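Local structure of inactive glucansucrase (Lactobacillus reuteri, 5JBD) at residues G270-G275 and L730-A735; W690-Y695 and T722-G727; F261-G266 and Q298-M303. The protein is an inactive member of the glucansucrase family, glycosyl hydrolase family 70, whose central domain is a TIM-type barrel, and carries a bound calcium ion. All blocks are in the same frame, centred on the assembly; numbering follows the deposited sequence.

Interaction 1 (G270-G275 and L730-A735)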
loop_
_atom_site.group_PDB
_atom_site.type_symbol
_atom_site.label_atom_id
_atom_site.label_comp_id
_atom_site.label_asym_id
_atom_site.label_seq_id
_atom_site.Cartn_x
_atom_site.Cartn_y
_atom_site.Cartn_z
ATOM N N GLY A 270 9.617 25.964 3.997
ATOM C CA GLY A 270 10.409 26.783 4.906
ATOM C C GLY A 270 10.940 25.993 6.097
ATOM O O GLY A 270 11.233 26.564 7.144
ATOM N N TYR A 271 11.098 24.682 5.920
ATOM C CA TYR A 271 11.716 23.828 6.923
ATOM C C TYR A 271 13.215 23.721 6.564
ATOM O O TYR A 271 13.746 24.589 5.858
ATOM C CB TYR A 271 11.018 22.468 6.944
ATOM C CG TYR A 271 9.547 22.462 7.328
ATOM C CD1 TYR A 271 8.952 23.528 8.011
ATOM C CD2 TYR A 271 8.762 21.358 7.049
ATOM C CE1 TYR A 271 7.615 23.497 8.357
ATOM C CE2 TYR A 271 7.427 21.315 7.404
ATOM C CZ TYR A 271 6.857 22.383 8.065
ATOM O OH TYR A 271 5.528 22.343 8.413
ATOM N N ASN A 272 13.912 22.698 7.059
ATOM C CA ASN A 272 15.327 22.561 6.765
ATOM C C ASN A 272 15.524 22.657 5.252
ATOM O O ASN A 272 14.943 21.854 4.522
ATOM C CB ASN A 272 15.881 21.225 7.260
ATOM C CG ASN A 272 17.393 21.177 7.203
ATOM O OD1 ASN A 272 17.996 21.357 6.150
ATOM N ND2 ASN A 272 18.011 20.929 8.339
ATOM N N PRO A 273 16.330 23.632 4.781
ATOM C CA PRO A 273 16.454 23.816 3.336
ATOM C C PRO A 273 17.148 22.660 2.588
ATOM O O PRO A 273 17.089 22.641 1.370
ATOM C CB PRO A 273 17.253 25.124 3.206
ATOM C CG PRO A 273 18.011 25.231 4.482
ATOM C CD PRO A 273 17.155 24.597 5.537
ATOM N N ASP A 274 17.812 21.746 3.295
ATOM C CA ASP A 274 18.379 20.545 2.687
ATOM C C ASP A 274 17.473 19.305 2.873
ATOM O O ASP A 274 17.875 18.196 2.536
ATOM C CB ASP A 274 19.782 20.288 3.258
ATOM C CG ASP A 274 20.546 19.214 2.487
ATOM O OD1 ASP A 274 20.593 19.283 1.247
ATOM O OD2 ASP A 274 21.084 18.275 3.109
ATOM N N GLY A 275 16.250 19.503 3.363
ATOM C CA GLY A 275 15.330 18.416 3.666
ATOM C C GLY A 275 14.425 18.084 2.496
ATOM O O GLY A 275 13.207 18.153 2.612
ATOM N N LEU A 730 10.806 15.529 9.778
ATOM C CA LEU A 730 11.142 14.870 8.511
ATOM C C LEU A 730 12.239 15.625 7.742
ATOM O O LEU A 730 13.241 15.032 7.322
ATOM C CB LEU A 730 9.902 14.711 7.623
ATOM C CG LEU A 730 10.118 14.159 6.200
ATOM C CD1 LEU A 730 10.837 12.820 6.222
ATOM C CD2 LEU A 730 8.795 14.012 5.476
ATOM N N ALA A 731 12.061 16.932 7.575
ATOM C CA ALA A 731 13.054 17.732 6.849
ATOM C C ALA A 731 14.432 17.727 7.515
ATOM O O ALA A 731 15.456 17.640 6.825
ATOM C CB ALA A 731 12.566 19.161 6.663
ATOM N N ASN A 732 14.465 17.829 8.848
ATOM C CA ASN A 732 15.727 17.725 9.589
ATOM C C ASN A 732 16.337 16.330 9.475
ATOM O O ASN A 732 17.551 16.202 9.370
ATOM C CB ASN A 732 15.538 18.085 11.068
ATOM C CG ASN A 732 15.458 19.583 11.299
ATOM O OD1 ASN A 732 16.089 20.395 10.594
ATOM N ND2 ASN A 732 14.685 19.961 12.288
ATOM N N THR A 733 15.488 15.299 9.463
ATOM C CA THR A 733 15.949 13.917 9.294
ATOM C C THR A 733 16.575 13.693 7.916
ATOM O O THR A 733 17.649 13.096 7.810
ATOM C CB THR A 733 14.800 12.918 9.548
ATOM O OG1 THR A 733 14.284 13.137 10.868
ATOM C CG2 THR A 733 15.276 11.475 9.422
ATOM N N ILE A 734 15.924 14.206 6.869
ATOM C CA ILE A 734 16.476 14.101 5.510
ATOM C C ILE A 734 17.850 14.780 5.443
ATOM O O ILE A 734 18.797 14.227 4.863
ATOM C CB ILE A 734 15.512 14.669 4.452
ATOM C CG1 ILE A 734 14.267 13.785 4.367
ATOM C CG2 ILE A 734 16.189 14.743 3.080
ATOM C CD1 ILE A 734 13.107 14.407 3.637
ATOM N N ALA A 735 17.957 15.961 6.047
ATOM C CA ALA A 735 19.227 16.715 6.077
ATOM C C ALA A 735 20.325 15.952 6.812
ATOM O O ALA A 735 21.476 15.930 6.364
ATOM C CB ALA A 735 19.029 18.079 6.705
#

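Interaction 2 (W690-Y695 and T722-G727)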
loop_
_atom_site.group_PDB
_atom_site.type_symbol
_atom_site.label_atom_id
_atom_site.label_comp_id
_atom_site.label_asym_id
_atom_site.label_seq_id
_atom_site.Cartn_x
_atom_site.Cartn_y
_atom_site.Cartn_z
ATOM N N TRP A 690 14.911 4.454 1.959
ATOM C CA TRP A 690 13.502 4.430 1.587
ATOM C C TRP A 690 12.680 4.790 2.829
ATOM O O TRP A 690 12.625 4.029 3.817
ATOM C CB TRP A 690 13.118 3.070 0.978
ATOM C CG TRP A 690 11.670 2.706 0.856
ATOM C CD1 TRP A 690 10.583 3.531 0.936
ATOM C CD2 TRP A 690 11.147 1.391 0.637
ATOM N NE1 TRP A 690 9.422 2.818 0.782
ATOM C CE2 TRP A 690 9.733 1.499 0.602
ATOM C CE3 TRP A 690 11.731 0.131 0.469
ATOM C CZ2 TRP A 690 8.895 0.387 0.419
ATOM C CZ3 TRP A 690 10.903 -0.972 0.278
ATOM C CH2 TRP A 690 9.502 -0.834 0.243
ATOM N N MET A 691 12.035 5.951 2.760
ATOM C CA MET A 691 11.173 6.443 3.837
ATOM C C MET A 691 9.714 6.085 3.582
ATOM O O MET A 691 9.228 6.138 2.449
ATOM C CB MET A 691 11.327 7.954 4.005
ATOM C CG MET A 691 12.763 8.357 4.290
ATOM S SD MET A 691 13.013 9.871 5.238
ATOM C CE MET A 691 12.400 9.296 6.818
ATOM N N ALA A 692 9.028 5.735 4.664
ATOM C CA ALA A 692 7.614 5.404 4.629
ATOM C C ALA A 692 6.796 6.504 3.968
ATOM O O ALA A 692 7.192 7.672 4.009
ATOM C CB ALA A 692 7.104 5.167 6.048
ATOM N N PRO A 693 5.647 6.144 3.371
ATOM C CA PRO A 693 4.762 7.198 2.889
ATOM C C PRO A 693 4.398 8.113 4.068
ATOM O O PRO A 693 3.889 7.645 5.090
ATOM C CB PRO A 693 3.529 6.425 2.389
ATOM C CG PRO A 693 3.553 5.152 3.166
ATOM C CD PRO A 693 5.008 4.819 3.265
ATOM N N ALA A 694 4.698 9.402 3.926
ATOM C CA ALA A 694 4.734 10.315 5.058
ATOM C C ALA A 694 3.431 11.103 5.241
ATOM O O ALA A 694 3.334 11.925 6.142
ATOM C CB ALA A 694 5.913 11.258 4.890
ATOM N N TYR A 695 2.418 10.780 4.441
ATOM C CA TYR A 695 1.188 11.565 4.292
ATOM C C TYR A 695 0.329 11.379 5.538
ATOM O O TYR A 695 0.505 10.404 6.284
ATOM C CB TYR A 695 0.441 11.133 3.007
ATOM C CG TYR A 695 1.427 10.878 1.882
ATOM C CD1 TYR A 695 2.162 11.932 1.339
ATOM C CD2 TYR A 695 1.725 9.584 1.455
ATOM C CE1 TYR A 695 3.116 11.712 0.370
ATOM C CE2 TYR A 695 2.682 9.366 0.483
ATOM C CZ TYR A 695 3.382 10.438 -0.046
ATOM O OH TYR A 695 4.340 10.246 -1.022
ATOM N N THR A 722 2.309 12.547 12.174
ATOM C CA THR A 722 1.912 11.254 11.622
ATOM C C THR A 722 2.474 10.219 12.597
ATOM O O THR A 722 3.020 10.594 13.639
ATOM C CB THR A 722 2.488 11.050 10.204
ATOM O OG1 THR A 722 3.915 10.957 10.281
ATOM C CG2 THR A 722 2.075 12.223 9.294
ATOM N N LYS A 723 2.369 8.931 12.284
ATOM C CA LYS A 723 3.036 7.926 13.109
ATOM C C LYS A 723 4.519 8.266 13.291
ATOM O O LYS A 723 5.070 8.083 14.381
ATOM C CB LYS A 723 2.893 6.510 12.520
ATOM C CG LYS A 723 3.382 5.410 13.470
ATOM C CD LYS A 723 3.434 4.028 12.827
ATOM C CE LYS A 723 2.047 3.430 12.644
ATOM N NZ LYS A 723 2.123 2.042 12.119
ATOM N N TYR A 724 5.145 8.784 12.227
ATOM C CA TYR A 724 6.608 8.912 12.142
ATOM C C TYR A 724 7.134 10.201 12.765
ATOM O O TYR A 724 8.299 10.264 13.187
ATOM C CB TYR A 724 7.057 8.780 10.665
ATOM C CG TYR A 724 6.427 7.571 9.996
ATOM C CD1 TYR A 724 6.820 6.282 10.341
ATOM C CD2 TYR A 724 5.386 7.717 9.080
ATOM C CE1 TYR A 724 6.225 5.160 9.767
ATOM C CE2 TYR A 724 4.789 6.611 8.485
ATOM C CZ TYR A 724 5.219 5.325 8.831
ATOM O OH TYR A 724 4.609 4.231 8.267
ATOM N N GLY A 725 6.280 11.226 12.812
ATOM C CA GLY A 725 6.640 12.549 13.338
ATOM C C GLY A 725 6.010 13.679 12.532
ATOM O O GLY A 725 5.018 13.473 11.828
ATOM N N SER A 726 6.562 14.881 12.714
ATOM C CA SER A 726 6.127 16.100 12.020
ATOM C C SER A 726 6.924 16.311 10.727
ATOM O O SER A 726 7.988 15.710 10.517
ATOM C CB SER A 726 6.322 17.316 12.924
ATOM O OG SER A 726 7.697 17.516 13.227
ATOM N N GLY A 727 6.406 17.211 9.895
ATOM C CA GLY A 727 7.073 17.616 8.670
ATOM C C GLY A 727 8.408 18.287 8.938
ATOM O O GLY A 727 9.373 18.077 8.188
HETATM O O HOH W 1 5.072 12.213 8.183
#

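Interaction 3 (F261-G266 and Q298-M303)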
loop_
_atom_site.group_PDB
_atom_site.type_symbol
_atom_site.label_atom_id
_atom_site.label_comp_id
_atom_site.label_asym_id
_atom_site.label_seq_id
_atom_site.Cartn_x
_atom_site.Cartn_y
_atom_site.Cartn_z
ATOM N N PHE A 261 6.961 18.915 -5.532
ATOM C CA PHE A 261 6.845 19.262 -4.106
ATOM C C PHE A 261 7.735 18.387 -3.232
ATOM O O PHE A 261 8.529 18.882 -2.427
ATOM C CB PHE A 261 5.375 19.124 -3.681
ATOM C CG PHE A 261 5.113 19.330 -2.210
ATOM C CD1 PHE A 261 5.031 20.608 -1.673
ATOM C CD2 PHE A 261 4.878 18.238 -1.375
ATOM C CE1 PHE A 261 4.755 20.799 -0.321
ATOM C CE2 PHE A 261 4.593 18.423 -0.029
ATOM C CZ PHE A 261 4.541 19.706 0.502
ATOM N N LEU A 262 7.626 17.080 -3.417
ATOM C CA LEU A 262 8.410 16.132 -2.621
ATOM C C LEU A 262 9.918 16.262 -2.881
ATOM O O LEU A 262 10.712 16.181 -1.946
ATOM C CB LEU A 262 7.924 14.706 -2.852
ATOM C CG LEU A 262 6.500 14.431 -2.343
ATOM C CD1 LEU A 262 6.019 13.111 -2.883
ATOM C CD2 LEU A 262 6.414 14.465 -0.817
ATOM N N LEU A 263 10.292 16.540 -4.129
ATOM C CA LEU A 263 11.700 16.708 -4.506
ATOM C C LEU A 263 12.312 18.020 -4.014
ATOM O O LEU A 263 13.534 18.189 -4.103
ATOM C CB LEU A 263 11.881 16.592 -6.033
ATOM C CG LEU A 263 11.629 15.224 -6.691
ATOM C CD1 LEU A 263 11.432 15.374 -8.199
ATOM C CD2 LEU A 263 12.746 14.222 -6.415
ATOM N N ASN A 264 11.473 18.934 -3.505
ATOM C CA ASN A 264 11.903 20.194 -2.918
ATOM C C ASN A 264 11.221 20.481 -1.558
ATOM O O ASN A 264 11.085 21.644 -1.170
ATOM C CB ASN A 264 11.590 21.321 -3.915
ATOM C CG ASN A 264 12.426 21.219 -5.167
ATOM O OD1 ASN A 264 13.585 21.599 -5.169
ATOM N ND2 ASN A 264 11.855 20.673 -6.219
ATOM N N TYR A 265 10.843 19.421 -0.837
ATOM C CA TYR A 265 9.960 19.522 0.346
ATOM C C TYR A 265 10.359 20.598 1.369
ATOM O O TYR A 265 9.572 21.518 1.668
ATOM C CB TYR A 265 9.806 18.154 1.032
ATOM C CG TYR A 265 8.940 18.208 2.271
ATOM C CD1 TYR A 265 7.564 18.392 2.166
ATOM C CD2 TYR A 265 9.494 18.118 3.542
ATOM C CE1 TYR A 265 6.759 18.480 3.289
ATOM C CE2 TYR A 265 8.693 18.172 4.678
ATOM C CZ TYR A 265 7.325 18.350 4.539
ATOM O OH TYR A 265 6.520 18.457 5.643
ATOM N N GLY A 266 11.559 20.484 1.924
ATOM C CA GLY A 266 12.005 21.418 2.960
ATOM C C GLY A 266 12.039 22.874 2.478
ATOM O O GLY A 266 11.560 23.784 3.174
ATOM N N GLN A 298 10.420 11.852 -17.128
ATOM C CA GLN A 298 10.601 13.093 -17.906
ATOM C C GLN A 298 10.899 14.288 -17.000
ATOM O O GLN A 298 11.813 15.066 -17.288
ATOM C CB GLN A 298 9.378 13.368 -18.767
ATOM C CG GLN A 298 9.572 14.500 -19.766
ATOM C CD GLN A 298 8.299 14.860 -20.504
ATOM O OE1 GLN A 298 7.291 14.142 -20.425
ATOM N NE2 GLN A 298 8.338 15.985 -21.236
ATOM N N LEU A 299 10.138 14.417 -15.912
ATOM C CA LEU A 299 10.346 15.496 -14.930
ATOM C C LEU A 299 11.734 15.444 -14.337
ATOM O O LEU A 299 12.441 16.446 -14.290
ATOM C CB LEU A 299 9.319 15.427 -13.785
ATOM C CG LEU A 299 9.463 16.441 -12.632
ATOM C CD1 LEU A 299 9.262 17.865 -13.135
ATOM C CD2 LEU A 299 8.496 16.156 -11.495
ATOM N N MET A 300 12.106 14.271 -13.847
ATOM C CA MET A 300 13.390 14.120 -13.178
ATOM C C MET A 300 14.561 14.305 -14.152
ATOM O O MET A 300 15.585 14.863 -13.768
ATOM C CB MET A 300 13.425 12.801 -12.401
ATOM C CG MET A 300 12.454 12.855 -11.206
ATOM S SD MET A 300 12.325 11.330 -10.285
ATOM C CE MET A 300 13.960 11.338 -9.566
ATOM N N ASN A 301 14.383 13.924 -15.414
ATOM C CA ASN A 301 15.380 14.239 -16.457
ATOM C C ASN A 301 15.444 15.742 -16.789
ATOM O O ASN A 301 16.530 16.297 -16.977
ATOM C CB ASN A 301 15.154 13.418 -17.738
ATOM C CG ASN A 301 16.290 13.575 -18.744
ATOM O OD1 ASN A 301 17.467 13.553 -18.378
ATOM N ND2 ASN A 301 15.939 13.756 -20.013
ATOM N N ASP A 302 14.294 16.393 -16.869
ATOM C CA ASP A 302 14.259 17.858 -17.056
ATOM C C ASP A 302 14.969 18.607 -15.931
ATOM O O ASP A 302 15.740 19.536 -16.182
ATOM C CB ASP A 302 12.810 18.344 -17.154
ATOM C CG ASP A 302 12.180 18.032 -18.489
ATOM O OD1 ASP A 302 12.890 17.528 -19.397
ATOM O OD2 ASP A 302 10.959 18.288 -18.619
ATOM N N MET A 303 14.694 18.188 -14.697
ATOM C CA MET A 303 15.215 18.865 -13.513
ATOM C C MET A 303 16.699 18.575 -13.282
ATOM O O MET A 303 17.456 19.479 -12.921
ATOM C CB MET A 303 14.415 18.455 -12.263
ATOM C CG MET A 303 12.981 18.991 -12.195
ATOM S SD MET A 303 12.035 18.263 -10.817
ATOM C CE MET A 303 12.861 19.076 -9.447
#

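Interaction 1 (G270-G275 and L730-A735)
Asn272 and Asn732 join a loop of the TIM-type barrel to one of its helices: 270-275 leads into strand 279-282, while 730-735 belongs to helix 727-739, which precedes the neighbouring strand 743-748. Asn272 ND2 donates to Asn732 OD1 over 3.0 Å. The bond is nearly straight, 168° at the hydrogen, and lies both in the amide plane of Asn272 and in the carbonyl plane of Asn732, although the two amides stand almost perpendicular, 84° apart. With CG swung opposite the backbone N of Asn272 (chi1 -169°), the amide lies beside its own carbonyl carbon. There OD1 takes the N-H of Asp274 at 2.9 Å in an Asx turn. Because ND2 and OD1 are engaged by different partners, rotation of the amide is restrained. Asparagine suits the site because it can accept at one end and donate at the other. The same residue starts a type I beta turn, closed by Gly275 N to Asn272 O, and Pro273 is well fitted to the turn's second position. Small residues let the helix come close. Ala735 CB lies 3.4 Å from Asn272 ND2, close to the amide's CG and OD1 as well, and Ala731 CB meets Tyr271 CB at 3.7 Å. Within the turn, Asp274 O accepts a hydrogen bond from His738 ND1, farther along the helix. Ile734 turns its CG2 branch to Gly275 CA at 3.8 Å. Gly275, with no side chain to accommodate, brings that CA to 3.3 Å from Ala731 O, the carbonyl oxygen that accepts the helical bond from Ala735 N.

Interaction 2 (W690-Y695 and T722-G727)
Thr722 OG1 has two hydrogen-bond partners: it donates to a water at 2.7 Å and accepts the N-H of Tyr724 at 3.2 Å. The water in turn donates to Ala694 O, also at 2.7 Å, and so bridges the two segments. The bond from Tyr724 N makes an ST turn, for which OG1 stands between the backbone N and the carbonyl carbon (chi1 66°). That rotation sends the other branch, CG2, opposite the carbonyl carbon, where it meets Ala694 O at 3.4 Å. Threonine thus serves the place with both branches, one polar and one apolar. In this TIM-type barrel, 690-695 runs off the end of strand 688-691, whereas the loop 722-727 leads into helix 727-739. The apolar half of the contact is a CH-pi interaction: Ala692 CB lies over a face of the Tyr724 ring, 3.8 Å from its centroid and 30° off the normal. It is displaced toward the hydroxyl-bearing end of the ring, touching CZ at 3.4 Å. The opposite face is covered by Lys723 CB, so the ring is sandwiched between two aliphatic carbons. Its hydroxyl is hydrogen-bonded to Glu705 O, and Tyr671 of helix 670-676 touches the Tyr724 side chain. With no direct hydrogen bond across the segments, their polar link passes through the water, which suggests that the water is part of the joint between these buried residues.

Interaction 3 (F261-G266 and Q298-M303)
Leu263 packs against Met300 and Met303, and this apolar contact carries most of the interface. The CD1 methyl of Leu263 reaches Met303 SD at 3.9 Å and Met300 CG at 4.1 Å, with Leu299 CD2 a looser neighbour at 4.5 Å. CG of Leu263 lies opposite the carbonyl carbon (chi1 -67°), and the extended second torsion (163°) makes CD1 the branch that projects farthest toward helix 291-304. Leu263 crosses Met300 at about a right angle, touching the methylene portion of that chain, whereas it meets the sulfur of Met303 obliquely. The three partners lie on the side of the helix facing Leu263: Leu299 and Met303 one turn apart, Met300 next to Leu299 in sequence. Leucine offers a compact branched end, while the unbranched methionines can bend to follow it. This is helix packing on the outside of the TIM-type barrel. Helix 249-263 comes before strand 279-282 in the chain and helix 291-304 after it, and Phe280 of that strand touches both Leu263 and Met300. Contacts with polar groups are fewer and involve no hydrogen bond across the segments. Met303 bends at its last torsion (chi3 71°), which carries CE to 3.7 Å from Asn264 ND2, the two side chains arriving from opposite directions. The amide nitrogen meets a methyl group here, but is hydrogen-bonded to Tyr260 O in the last turn of the preceding helix 249-263. Asn264 occupies the N-cap position of helix 265-269 without a capping bond from its side chain, while its backbone N donates to Phe261 O at 3.1 Å.

Interactions 1 and 2 share helix 727-739: its start belongs to 722-727 and its body to 730-735, whose Leu730 packs on Met691 and Ala694. Interactions 1 and 3 share the run from helix 249-263 into the loop before strand 279-282, and probable backbone hydrogen bonds tie Gly266 to Tyr271 and Gly275. Interactions 2 and 3 touch by packing alone, through Tyr265 at Gly727 and Leu262 at Tyr695. Depth and chemistry vary together only in part. Interaction 2 is wholly buried yet has a water bridge; interaction 3, also largely buried, is mainly aliphatic; the partly exposed interaction 1 has a direct bond between side-chain amides.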